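CCHC-type domain-containing protein (Trypanosoma brucei brucei, PDB 7C45) trims guide RNA as an RNase D ribonuclease, probably acting as a 3'-5' exonuclease with bound divalent metal ions. Local coordinates at residues Lys52-Ile57 / Cys103-Glu108; Ile38-Glu43 / Ile96-Phe101. One frame throughout, in Å; residues are numbered along the deposited sequence.

Contact 1 and contact 2 sit about 13 Å apart, centre to centre. Contact 2 supplies metal ligands: it pairs the strand carrying Asp41 and Glu43 with strand 97-100. Helix 104-114 follows that strand, and its first turn forms contact 1 with loop 52-57. Contact 1 lies next to the metals, with the Asp106 side chain about 4 Å from a calcium ion. The two contacts touch. Asp106 OD2 of contact 1 lies 3.5 Å from Phe100 CD2, and Leu54 CD1 lies 4.2 Å from Ile42 CG2. Both contacts reach U10 of chain B. Contact 2 holds its phosphate through the two metals, while Leu54 of contact 1 packs against its sugar.

Contact 1: Lys52-Ile57 / Cys103-Glu108; sequences KQLGRI and CRRDVE. With nucleotides of chain B.
The irregular loop 52-57 runs past the first turn of helix 104-114 and comes nearest at Leu54 and Arg105, whose CA atoms are 6.2 Å apart. Arg105 CB and CG lie against Leu54, with Leu54 CG 3.8 Å from Arg105 CB. The arginine chain then bends at chi2 (56°) and again at chi3, which turns the guanidinium back toward Glu108, one turn further along the helix. Arg105 NE and NH1 both grip Glu108 OE1 side-on, each at 3.0 Å, and both reach it from the same face of the carboxylate. This salt bridge should fix the rotation of both groups. CG of Lys52 lies over one face of the guanidinium. Lys52 NZ comes within 3.8 Å of Arg105 NH2, but Glu235 forms a salt bridge with this nitrogen and a long, weak ion pair with the lysine, so the like charges share an acid.

Gln53 CG packs against both carboxylate oxygens of Glu108, and its amide turns to OE2. Gln53 NE2 gives Glu108 OE2 a hydrogen bond of 3.0 Å on the syn side, although the amide and carboxylate planes are 54° apart. The backbone N of Val232 also bonds to Glu108 OE2. One water joins the two segments: it accepts from Leu54 N and donates to Arg105 O and Glu108 OE1.

Leu54 CD2 meets the RNA, 3.4 Å from O4' of U10 of chain B, while CD1 lies near Asp106 OD1. Arg105 CG packs against O2 of U9 of chain B at 3.5 Å. Asp106 binds manganese in another structure of this protein. Loop and helix together line the RNA beside the metal site, as expected of an RNase D-type 3'-5' exonuclease domain.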
ATOM      1  N   LYS A  52      -5.950  11.247 -14.232  1.00 22.03           N
ATOM      2  CA  LYS A  52      -5.865  10.461 -13.005  1.00 27.41           C
ATOM      3  C   LYS A  52      -5.461   9.010 -13.262  1.00 19.50           C
ATOM      4  O   LYS A  52      -4.801   8.392 -12.406  1.00 20.26           O
ATOM      5  CB  LYS A  52      -7.207  10.506 -12.275  1.00 38.78           C
ATOM      6  CG  LYS A  52      -7.141  11.088 -10.880  1.00 42.07           C
ATOM      7  CD  LYS A  52      -8.527  11.204 -10.267  1.00 39.52           C
ATOM      8  CE  LYS A  52      -8.443  11.676  -8.835  1.00 33.91           C
ATOM      9  NZ  LYS A  52      -7.636  10.717  -8.028  1.00 36.25           N
ATOM     10  N   GLN A  53      -5.861   8.445 -14.402  1.00 20.38           N
ATOM     11  CA  GLN A  53      -5.517   7.061 -14.722  1.00 18.11           C
ATOM     12  C   GLN A  53      -3.999   6.888 -14.814  1.00 15.20           C
ATOM     13  O   GLN A  53      -3.280   7.768 -15.290  1.00 16.03           O
ATOM     14  CB  GLN A  53      -6.153   6.641 -16.053  1.00 20.30           C
ATOM     15  CG  GLN A  53      -7.673   6.478 -16.066  1.00 29.25           C
ATOM     16  CD  GLN A  53      -8.439   7.771 -15.789  1.00 35.97           C
ATOM     17  OE1 GLN A  53      -8.010   8.864 -16.169  1.00 31.11           O
ATOM     18  NE2 GLN A  53      -9.574   7.646 -15.100  1.00 38.53           N
ATOM     19  N   LEU A  54      -3.510   5.723 -14.386  1.00 14.91           N
ATOM     20  CA  LEU A  54      -2.107   5.407 -14.610  1.00 16.70           C
ATOM     21  C   LEU A  54      -1.827   5.401 -16.105  1.00 17.34           C
ATOM     22  O   LEU A  54      -2.684   5.038 -16.908  1.00 15.13           O
ATOM     23  CB  LEU A  54      -1.744   4.041 -14.035  1.00 14.60           C
ATOM     24  CG  LEU A  54      -1.740   3.907 -12.505  1.00 14.42           C
ATOM     25  CD1 LEU A  54      -1.134   2.592 -12.145  1.00 14.25           C
ATOM     26  CD2 LEU A  54      -0.993   5.033 -11.820  1.00 16.78           C
ATOM     27  N   GLY A  55      -0.614   5.792 -16.470  1.00 15.29           N
ATOM     28  CA  GLY A  55      -0.150   5.615 -17.832  1.00 15.49           C
ATOM     29  C   GLY A  55       0.104   4.143 -18.165  1.00 15.26           C
ATOM     30  O   GLY A  55      -0.280   3.228 -17.441  1.00 14.97           O
ATOM     31  N   ARG A  56       0.751   3.934 -19.306  1.00 15.45           N
ATOM     32  CA  ARG A  56       0.991   2.577 -19.797  1.00 15.30           C
ATOM     33  C   ARG A  56       1.751   1.774 -18.751  1.00 15.09           C
ATOM     34  O   ARG A  56       2.752   2.238 -18.219  1.00 15.20           O
ATOM     35  CB  ARG A  56       1.797   2.641 -21.087  1.00 15.59           C
ATOM     36  CG  ARG A  56       2.020   1.311 -21.754  1.00 15.49           C
ATOM     37  CD  ARG A  56       2.720   1.577 -23.085  1.00 18.65           C
ATOM     38  NE  ARG A  56       3.047   0.370 -23.819  1.00 19.93           N
ATOM     39  CZ  ARG A  56       3.570   0.374 -25.033  1.00 16.08           C
ATOM     40  NH1 ARG A  56       3.811   1.534 -25.650  1.00 16.45           N
ATOM     41  NH2 ARG A  56       3.840  -0.774 -25.636  1.00 17.15           N
ATOM     42  N   ILE A  57       1.250   0.585 -18.422  1.00 14.83           N
ATOM     43  CA  ILE A  57       1.927  -0.229 -17.416  1.00 14.68           C
ATOM     44  C   ILE A  57       3.334  -0.564 -17.887  1.00 14.87           C
ATOM     45  O   ILE A  57       3.535  -1.015 -19.019  1.00 14.98           O
ATOM     46  CB  ILE A  57       1.140  -1.508 -17.127  1.00 14.47           C
ATOM     47  CG1 ILE A  57      -0.131  -1.187 -16.335  1.00 14.33           C
ATOM     48  CG2 ILE A  57       2.015  -2.474 -16.367  1.00 14.42           C
ATOM     49  CD1 ILE A  57      -1.046  -2.361 -16.183  1.00 14.20           C
ATOM     50  N   CYS A 103      -5.138   0.557  -3.750  1.00 13.80           N
ATOM     51  CA  CYS A 103      -5.360  -0.294  -4.917  1.00 13.81           C
ATOM     52  C   CYS A 103      -6.059   0.425  -6.061  1.00 13.86           C
ATOM     53  O   CYS A 103      -6.212  -0.155  -7.137  1.00 13.89           O
ATOM     54  CB  CYS A 103      -6.210  -1.514  -4.543  1.00 14.83           C
ATOM     55  SG  CYS A 103      -7.913  -1.176  -4.060  1.00 15.24           S
ATOM     56  N   ARG A 104      -6.477   1.670  -5.869  1.00 13.91           N
ATOM     57  CA  ARG A 104      -7.491   2.235  -6.759  1.00 14.05           C
ATOM     58  C   ARG A 104      -6.981   2.364  -8.188  1.00 14.08           C
ATOM     59  O   ARG A 104      -7.571   1.824  -9.129  1.00 14.15           O
ATOM     60  CB  ARG A 104      -7.946   3.591  -6.227  1.00 14.16           C
ATOM     61  CG  ARG A 104      -8.817   3.471  -4.977  1.00 14.20           C
ATOM     62  CD  ARG A 104      -9.088   4.866  -4.382  1.00 14.31           C
ATOM     63  NE  ARG A 104      -7.840   5.515  -4.074  1.00 14.22           N
ATOM     64  CZ  ARG A 104      -7.731   6.782  -3.699  1.00 14.32           C
ATOM     65  NH1 ARG A 104      -8.825   7.530  -3.541  1.00 14.52           N
ATOM     66  NH2 ARG A 104      -6.525   7.285  -3.475  1.00 14.28           N
ATOM     67  N   ARG A 105      -5.916   3.134  -8.364  1.00 14.07           N
ATOM     68  CA  ARG A 105      -5.326   3.303  -9.693  1.00 14.74           C
ATOM     69  C   ARG A 105      -4.791   1.981 -10.242  1.00 14.04           C
ATOM     70  O   ARG A 105      -4.873   1.725 -11.452  1.00 14.10           O
ATOM     71  CB  ARG A 105      -4.200   4.338  -9.632  1.00 14.21           C
ATOM     72  CG  ARG A 105      -4.476   5.650 -10.285  1.00 21.65           C
ATOM     73  CD  ARG A 105      -5.711   6.270  -9.728  1.00 16.27           C
ATOM     74  NE  ARG A 105      -6.848   6.172 -10.643  1.00 17.33           N
ATOM     75  CZ  ARG A 105      -8.055   6.605 -10.315  1.00 15.55           C
ATOM     76  NH1 ARG A 105      -9.073   6.498 -11.160  1.00 15.19           N
ATOM     77  NH2 ARG A 105      -8.235   7.161  -9.121  1.00 15.60           N
ATOM     78  N   ASP A 106      -4.217   1.144  -9.377  1.00 13.91           N
ATOM     79  CA  ASP A 106      -3.667  -0.139  -9.817  1.00 13.86           C
ATOM     80  C   ASP A 106      -4.745  -1.015 -10.419  1.00 13.90           C
ATOM     81  O   ASP A 106      -4.568  -1.593 -11.500  1.00 13.93           O
ATOM     82  CB  ASP A 106      -3.025  -0.877  -8.642  1.00 13.79           C
ATOM     83  CG  ASP A 106      -1.740  -0.228  -8.179  1.00 17.56           C
ATOM     84  OD1 ASP A 106      -1.244   0.671  -8.876  1.00 18.05           O
ATOM     85  OD2 ASP A 106      -1.225  -0.655  -7.130  1.00 23.16           O
ATOM     86  N   VAL A 107      -5.873  -1.124  -9.718  1.00 13.93           N
ATOM     87  CA  VAL A 107      -6.953  -1.993 -10.146  1.00 14.04           C
ATOM     88  C   VAL A 107      -7.589  -1.452 -11.417  1.00 14.16           C
ATOM     89  O   VAL A 107      -7.941  -2.217 -12.334  1.00 14.25           O
ATOM     90  CB  VAL A 107      -7.946  -2.130  -8.977  1.00 18.79           C
ATOM     91  CG1 VAL A 107      -9.342  -2.390  -9.444  1.00 21.68           C
ATOM     92  CG2 VAL A 107      -7.422  -3.190  -8.005  1.00 14.07           C
ATOM     93  N   GLU A 108      -7.690  -0.119 -11.519  1.00 14.21           N
ATOM     94  CA  GLU A 108      -8.160   0.490 -12.747  1.00 14.39           C
ATOM     95  C   GLU A 108      -7.255   0.126 -13.910  1.00 14.36           C
ATOM     96  O   GLU A 108      -7.742  -0.198 -14.989  1.00 14.50           O
ATOM     97  CB  GLU A 108      -8.226   2.005 -12.597  1.00 14.50           C
ATOM     98  CG  GLU A 108      -8.668   2.718 -13.862  1.00 14.75           C
ATOM     99  CD  GLU A 108      -8.703   4.204 -13.656  1.00 14.91           C
ATOM    100  OE1 GLU A 108      -7.704   4.735 -13.149  1.00 18.34           O
ATOM    101  OE2 GLU A 108      -9.736   4.832 -13.962  1.00 17.34           O
TER
ATOM    102  P     U B   9       1.030   7.292  -1.623  1.00 17.59           P
ATOM    103  OP1   U B   9       1.705   6.254  -0.805  1.00 17.21           O
ATOM    104  OP2   U B   9       1.684   8.602  -1.850  1.00 20.40           O
ATOM    105  O5'   U B   9       0.572   6.727  -3.037  1.00 16.37           O
ATOM    106  C5'   U B   9       0.286   5.347  -3.239  1.00 18.74           C
ATOM    107  C4'   U B   9      -0.206   5.028  -4.640  1.00 21.34           C
ATOM    108  O4'   U B   9      -1.303   5.886  -5.029  1.00 16.96           O
ATOM    109  C3'   U B   9       0.783   5.171  -5.786  1.00 14.28           C
ATOM    110  O3'   U B   9       1.689   4.097  -5.860  1.00 19.76           O
ATOM    111  C2'   U B   9      -0.128   5.284  -7.001  1.00 26.19           C
ATOM    112  O2'   U B   9      -0.628   4.015  -7.408  1.00 22.93           O
ATOM    113  C1'   U B   9      -1.287   6.090  -6.425  1.00 14.26           C
ATOM    114  N1    U B   9      -1.133   7.531  -6.688  1.00 16.03           N
ATOM    115  C2    U B   9      -1.405   7.998  -7.975  1.00 24.46           C
ATOM    116  O2    U B   9      -1.762   7.292  -8.897  1.00 27.78           O
ATOM    117  N3    U B   9      -1.242   9.345  -8.160  1.00 33.45           N
ATOM    118  C4    U B   9      -0.837  10.259  -7.210  1.00 37.39           C
ATOM    119  O4    U B   9      -0.735  11.442  -7.531  1.00 36.34           O
ATOM    120  C5    U B   9      -0.571   9.702  -5.913  1.00 29.23           C
ATOM    121  C6    U B   9      -0.722   8.388  -5.697  1.00 19.04           C
ATOM    122  P     U B  10       3.198   4.363  -6.319  1.00 23.22           P
ATOM    123  OP1   U B  10       3.819   3.027  -6.373  1.00 25.61           O
ATOM    124  OP2   U B  10       3.795   5.446  -5.481  1.00 20.23           O
ATOM    125  O5'   U B  10       3.053   4.933  -7.804  1.00 21.15           O
ATOM    126  C5'   U B  10       2.728   4.057  -8.872  1.00 23.48           C
ATOM    127  C4'   U B  10       2.603   4.796 -10.178  1.00 18.67           C
ATOM    128  O4'   U B  10       1.752   5.943  -9.988  1.00 23.48           O
ATOM    129  C3'   U B  10       3.886   5.383 -10.740  1.00 19.16           C
ATOM    130  O3'   U B  10       4.647   4.436 -11.454  1.00 19.85           O
ATOM    131  C2'   U B  10       3.379   6.508 -11.625  1.00 24.87           C
ATOM    132  O2'   U B  10       2.932   5.977 -12.865  1.00 20.13           O
ATOM    133  C1'   U B  10       2.165   6.992 -10.835  1.00 27.20           C
ATOM    134  N1    U B  10       2.466   8.171 -10.001  1.00 30.41           N
ATOM    135  C2    U B  10       2.460   9.380 -10.659  1.00 38.34           C
ATOM    136  O2    U B  10       2.237   9.462 -11.858  1.00 36.71           O
ATOM    137  N3    U B  10       2.732  10.462  -9.859  1.00 37.89           N
ATOM    138  C4    U B  10       2.989  10.440  -8.503  1.00 36.54           C
ATOM    139  O4    U B  10       3.216  11.499  -7.926  1.00 42.95           O
ATOM    140  C5    U B  10       2.964   9.145  -7.893  1.00 32.42           C
ATOM    141  C6    U B  10       2.705   8.073  -8.649  1.00 33.63           C
ATOM    142  P     U B   8      -0.213  12.570   0.329  1.00 24.78           P
ATOM    143  OP1   U B   8      -0.596  13.739  -0.493  1.00 41.08           O
ATOM    144  OP2   U B   8      -0.355  12.675   1.802  1.00 22.02           O
ATOM    145  O5'   U B   8      -1.006  11.338  -0.268  1.00 24.26           O
ATOM    146  C5'   U B   8      -1.426  10.270   0.556  1.00 17.80           C
ATOM    147  C4'   U B   8      -2.077   9.201  -0.268  1.00 14.41           C
ATOM    148  O4'   U B   8      -3.223   9.749  -0.959  1.00 14.48           O
ATOM    149  C3'   U B   8      -1.236   8.590  -1.375  1.00 16.00           C
ATOM    150  O3'   U B   8      -0.362   7.597  -0.881  1.00 17.03           O
ATOM    151  C2'   U B   8      -2.292   8.048  -2.326  1.00 19.22           C
ATOM    152  O2'   U B   8      -2.843   6.830  -1.828  1.00 14.11           O
ATOM    153  C1'   U B   8      -3.370   9.127  -2.210  1.00 14.42           C
ATOM    154  N1    U B   8      -3.248  10.188  -3.238  1.00 14.66           N
ATOM    155  C2    U B   8      -3.765   9.928  -4.480  1.00 16.46           C
ATOM    156  O2    U B   8      -4.257   8.854  -4.760  1.00 19.90           O
ATOM    157  N3    U B   8      -3.646  10.966  -5.381  1.00 16.26           N
ATOM    158  C4    U B   8      -3.096  12.207  -5.102  1.00 26.27           C
ATOM    159  O4    U B   8      -3.051  13.072  -5.981  1.00 32.60           O
ATOM    160  C5    U B   8      -2.612  12.394  -3.771  1.00 25.53           C
ATOM    161  C6    U B   8      -2.708  11.394  -2.895  1.00 22.00           C
TER
HETATM  162  O   HOH W   1      -5.364   3.523 -13.481  1.00 14.50           O

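Contact 2: Ile38-Glu43 / Ile96-Phe101; sequences IALDIE and IRKLFF. With CA (calcium ion), chain E; CA (calcium ion), chain F; nucleotides of chain B.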
ATOM      1  N   ILE A  38       0.147 -12.269  -1.639  1.00 15.60           N
ATOM      2  CA  ILE A  38       1.033 -11.665  -2.631  1.00 15.38           C
ATOM      3  C   ILE A  38       0.871 -10.156  -2.553  1.00 15.05           C
ATOM      4  O   ILE A  38      -0.209  -9.642  -2.840  1.00 14.85           O
ATOM      5  CB  ILE A  38       0.723 -12.135  -4.063  1.00 15.32           C
ATOM      6  CG1 ILE A  38       0.741 -13.658  -4.171  1.00 15.68           C
ATOM      7  CG2 ILE A  38       1.691 -11.482  -5.053  1.00 15.15           C
ATOM      8  CD1 ILE A  38       0.246 -14.115  -5.478  1.00 15.63           C
ATOM      9  N   ALA A  39       1.934  -9.458  -2.162  1.00 15.04           N
ATOM     10  CA  ALA A  39       1.962  -8.003  -2.215  1.00 14.78           C
ATOM     11  C   ALA A  39       2.162  -7.561  -3.660  1.00 14.61           C
ATOM     12  O   ALA A  39       3.074  -8.053  -4.328  1.00 15.05           O
ATOM     13  CB  ALA A  39       3.090  -7.463  -1.347  1.00 14.91           C
ATOM     14  N   LEU A  40       1.339  -6.619  -4.117  1.00 14.38           N
ATOM     15  CA  LEU A  40       1.385  -6.140  -5.496  1.00 14.25           C
ATOM     16  C   LEU A  40       1.560  -4.633  -5.554  1.00 14.13           C
ATOM     17  O   LEU A  40       1.136  -3.905  -4.658  1.00 14.14           O
ATOM     18  CB  LEU A  40       0.136  -6.501  -6.258  1.00 14.16           C
ATOM     19  CG  LEU A  40      -0.044  -7.977  -6.564  1.00 14.36           C
ATOM     20  CD1 LEU A  40      -1.430  -8.207  -7.127  1.00 17.38           C
ATOM     21  CD2 LEU A  40       1.005  -8.462  -7.566  1.00 14.40           C
ATOM     22  N   ASP A  41       2.161  -4.187  -6.653  1.00 14.14           N
ATOM     23  CA  ASP A  41       2.410  -2.781  -6.921  1.00 14.10           C
ATOM     24  C   ASP A  41       2.560  -2.651  -8.433  1.00 14.12           C
ATOM     25  O   ASP A  41       2.839  -3.630  -9.127  1.00 14.17           O
ATOM     26  CB  ASP A  41       3.650  -2.323  -6.159  1.00 14.27           C
ATOM     27  CG  ASP A  41       3.883  -0.831  -6.207  1.00 14.30           C
ATOM     28  OD1 ASP A  41       2.964  -0.068  -6.491  1.00 14.18           O
ATOM     29  OD2 ASP A  41       5.021  -0.444  -5.925  1.00 15.56           O
ATOM     30  N   ILE A  42       2.361  -1.438  -8.942  1.00 14.11           N
ATOM     31  CA  ILE A  42       2.514  -1.201 -10.380  1.00 14.17           C
ATOM     32  C   ILE A  42       3.284   0.091 -10.582  1.00 14.34           C
ATOM     33  O   ILE A  42       3.002   1.097  -9.924  1.00 14.34           O
ATOM     34  CB  ILE A  42       1.152  -1.129 -11.104  1.00 14.06           C
ATOM     35  CG1 ILE A  42       0.385  -2.450 -10.972  1.00 13.96           C
ATOM     36  CG2 ILE A  42       1.348  -0.774 -12.556  1.00 14.17           C
ATOM     37  CD1 ILE A  42      -1.016  -2.387 -11.576  1.00 16.47           C
ATOM     38  N   GLU A  43       4.255   0.068 -11.505  1.00 14.53           N
ATOM     39  CA  GLU A  43       4.867   1.288 -12.026  1.00 14.77           C
ATOM     40  C   GLU A  43       4.420   1.516 -13.463  1.00 14.83           C
ATOM     41  O   GLU A  43       4.502   0.609 -14.294  1.00 14.81           O
ATOM     42  CB  GLU A  43       6.395   1.241 -11.987  1.00 15.07           C
ATOM     43  CG  GLU A  43       7.027   1.001 -10.594  1.00 16.36           C
ATOM     44  CD  GLU A  43       6.454   1.890  -9.494  1.00 19.94           C
ATOM     45  OE1 GLU A  43       6.375   3.113  -9.720  1.00 16.23           O
ATOM     46  OE2 GLU A  43       6.131   1.364  -8.385  1.00 19.37           O
ATOM     47  N   ILE A  96      -6.017 -16.732  -2.747  1.00 16.94           N
ATOM     48  CA  ILE A  96      -4.731 -16.082  -2.564  1.00 16.64           C
ATOM     49  C   ILE A  96      -4.998 -14.599  -2.319  1.00 16.21           C
ATOM     50  O   ILE A  96      -5.546 -13.911  -3.189  1.00 15.94           O
ATOM     51  CB  ILE A  96      -3.827 -16.287  -3.787  1.00 16.48           C
ATOM     52  CG1 ILE A  96      -3.723 -17.773  -4.122  1.00 16.93           C
ATOM     53  CG2 ILE A  96      -2.469 -15.662  -3.570  1.00 16.26           C
ATOM     54  CD1 ILE A  96      -2.918 -18.022  -5.325  1.00 18.84           C
ATOM     55  N   ARG A  97      -4.604 -14.106  -1.148  1.00 16.20           N
ATOM     56  CA  ARG A  97      -4.836 -12.710  -0.805  1.00 15.85           C
ATOM     57  C   ARG A  97      -3.844 -11.831  -1.554  1.00 17.34           C
ATOM     58  O   ARG A  97      -2.637 -12.063  -1.510  1.00 17.14           O
ATOM     59  CB  ARG A  97      -4.708 -12.505   0.708  1.00 16.00           C
ATOM     60  CG  ARG A  97      -4.809 -11.077   1.173  1.00 16.36           C
ATOM     61  CD  ARG A  97      -4.750 -10.997   2.689  1.00 15.87           C
ATOM     62  NE  ARG A  97      -5.918 -11.614   3.299  1.00 17.38           N
ATOM     63  CZ  ARG A  97      -5.880 -12.280   4.445  1.00 23.45           C
ATOM     64  NH1 ARG A  97      -4.723 -12.418   5.093  1.00 22.59           N
ATOM     65  NH2 ARG A  97      -6.991 -12.813   4.929  1.00 22.29           N
ATOM     66  N   LYS A  98      -4.352 -10.843  -2.276  1.00 15.17           N
ATOM     67  CA  LYS A  98      -3.502  -9.864  -2.927  1.00 14.86           C
ATOM     68  C   LYS A  98      -3.490  -8.615  -2.046  1.00 14.69           C
ATOM     69  O   LYS A  98      -4.549  -8.070  -1.726  1.00 18.69           O
ATOM     70  CB  LYS A  98      -4.005  -9.572  -4.341  1.00 14.69           C
ATOM     71  CG  LYS A  98      -3.429 -10.540  -5.437  1.00 14.78           C
ATOM     72  CD  LYS A  98      -3.945 -11.974  -5.305  1.00 15.12           C
ATOM     73  CE  LYS A  98      -5.364 -12.080  -5.846  1.00 15.19           C
ATOM     74  NZ  LYS A  98      -6.080 -13.354  -5.675  1.00 15.58           N
ATOM     75  N   LEU A  99      -2.298  -8.183  -1.648  1.00 14.64           N
ATOM     76  CA  LEU A  99      -2.088  -7.048  -0.760  1.00 14.53           C
ATOM     77  C   LEU A  99      -1.659  -5.828  -1.567  1.00 14.28           C
ATOM     78  O   LEU A  99      -0.676  -5.890  -2.310  1.00 14.27           O
ATOM     79  CB  LEU A  99      -1.012  -7.376   0.272  1.00 14.71           C
ATOM     80  CG  LEU A  99      -1.277  -8.595   1.156  1.00 15.04           C
ATOM     81  CD1 LEU A  99       0.032  -9.076   1.744  1.00 16.29           C
ATOM     82  CD2 LEU A  99      -2.235  -8.241   2.266  1.00 15.09           C
ATOM     83  N   PHE A 100      -2.362  -4.714  -1.380  1.00 14.15           N
ATOM     84  CA  PHE A 100      -2.064  -3.464  -2.067  1.00 13.98           C
ATOM     85  C   PHE A 100      -1.831  -2.377  -1.034  1.00 13.96           C
ATOM     86  O   PHE A 100      -2.201  -2.523   0.129  1.00 14.03           O
ATOM     87  CB  PHE A 100      -3.205  -3.004  -2.982  1.00 13.89           C
ATOM     88  CG  PHE A 100      -3.321  -3.784  -4.268  1.00 13.90           C
ATOM     89  CD1 PHE A 100      -4.041  -4.960  -4.309  1.00 19.29           C
ATOM     90  CD2 PHE A 100      -2.726  -3.320  -5.419  1.00 15.82           C
ATOM     91  CE1 PHE A 100      -4.166  -5.674  -5.493  1.00 18.46           C
ATOM     92  CE2 PHE A 100      -2.847  -4.018  -6.616  1.00 19.25           C
ATOM     93  CZ  PHE A 100      -3.562  -5.202  -6.645  1.00 15.33           C
ATOM     94  N   PHE A 101      -1.239  -1.278  -1.481  1.00 13.90           N
ATOM     95  CA  PHE A 101      -1.217  -0.030  -0.714  1.00 13.89           C
ATOM     96  C   PHE A 101      -1.785   1.043  -1.643  1.00 13.82           C
ATOM     97  O   PHE A 101      -1.089   1.551  -2.536  1.00 13.84           O
ATOM     98  CB  PHE A 101       0.179   0.334  -0.216  1.00 13.99           C
ATOM     99  CG  PHE A 101       0.169   1.464   0.787  1.00 14.02           C
ATOM    100  CD1 PHE A 101      -0.025   1.189   2.124  1.00 14.08           C
ATOM    101  CD2 PHE A 101       0.313   2.780   0.391  1.00 14.03           C
ATOM    102  CE1 PHE A 101      -0.046   2.206   3.059  1.00 14.12           C
ATOM    103  CE2 PHE A 101       0.276   3.800   1.313  1.00 14.09           C
ATOM    104  CZ  PHE A 101       0.098   3.511   2.654  1.00 14.12           C
TER
HETATM  105 CA    CA E 403       5.570   1.666  -6.190  1.00 18.92          CA
HETATM  106 CA    CA F 101       1.706   1.874  -5.866  1.00 20.10          CA
ATOM    107  P     U B  10       3.198   4.363  -6.319  1.00 23.22           P
ATOM    108  OP1   U B  10       3.819   3.027  -6.373  1.00 25.61           O
ATOM    109  OP2   U B  10       3.795   5.446  -5.481  1.00 20.23           O
ATOM    110  O5'   U B  10       3.053   4.933  -7.804  1.00 21.15           O
ATOM    111  C5'   U B  10       2.728   4.057  -8.872  1.00 23.48           C
ATOM    112  C4'   U B  10       2.603   4.796 -10.178  1.00 18.67           C
ATOM    113  O4'   U B  10       1.752   5.943  -9.988  1.00 23.48           O
ATOM    114  C3'   U B  10       3.886   5.383 -10.740  1.00 19.16           C
ATOM    115  O3'   U B  10       4.647   4.436 -11.454  1.00 19.85           O
ATOM    116  C2'   U B  10       3.379   6.508 -11.625  1.00 24.87           C
ATOM    117  O2'   U B  10       2.932   5.977 -12.865  1.00 20.13           O
ATOM    118  C1'   U B  10       2.165   6.992 -10.835  1.00 27.20           C
ATOM    119  N1    U B  10       2.466   8.171 -10.001  1.00 30.41           N
ATOM    120  C2    U B  10       2.460   9.380 -10.659  1.00 38.34           C
ATOM    121  O2    U B  10       2.237   9.462 -11.858  1.00 36.71           O
ATOM    122  N3    U B  10       2.732  10.462  -9.859  1.00 37.89           N
ATOM    123  C4    U B  10       2.989  10.440  -8.503  1.00 36.54           C
ATOM    124  O4    U B  10       3.216  11.499  -7.926  1.00 42.95           O
ATOM    125  C5    U B  10       2.964   9.145  -7.893  1.00 32.42           C
ATOM    126  C6    U B  10       2.705   8.073  -8.649  1.00 33.63           C
TER
HETATM  127  O   HOH W   2      -0.094  -1.592  -4.059  1.00 13.88           O
HETATM  128  O   HOH W   3       0.912   1.598  -8.092  1.00 14.05           O
HETATM  129  O   HOH W   4       1.663   1.737  -3.430  1.00 15.42           O
HETATM  130  O   HOH W   5       8.128   0.844  -5.193  1.00 18.31           O
HETATM  131  O   HOH W   6       7.220   3.524  -6.160  1.00 36.47           O
HETATM  132  O   HOH W   7      -0.534   0.963  -5.336  1.00 15.47           O
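Ile38 pairs with Lys98 and Ala39 with Leu99, in parallel. Three backbone hydrogen bonds of 2.8 Å join the strands: Ile38 N to Arg97 O, Leu99 N to Ile38 O, and Leu40 N to Leu99 O. Ile38 CD1 packs on Ile96 CG2 at 3.7 Å. On one face of the sheet Ala39 and Leu99 both touch Ile195 of helix 182-202. On the other face Leu40 CB lies over the Phe100 ring in a CH-pi contact, 4.2 Å from the centroid. The Leu40 and Lys98 side chains lie side by side, with Leu40 CD1 3.5 Å from Lys98 CG. Lys98 NZ hydrogen-bonds to Ile96 O and to the carbonyls of Glu119 and Leu90.

The two short strand axes cross at 42°. Past Leu40 no direct backbone bond joins the segments, and water takes over. A water accepts from Phe101 N and lies 2.7 Å from Leu40 O, to which it can donate. Asp41 bridges two calcium ions, OD2 to the chain E ion at 2.2 Å and OD1 to the chain F ion at 2.4 Å. Glu43 OE2 and Asp191 join the chain E ion, and Glu43 OE1 accepts a hydrogen bond from O3' of U10 of chain B. OP1 of U10 bridges both metals. This is consistent with the two-metal centre of a DEDD-type exonuclease of RNase H-like fold, here filled with calcium.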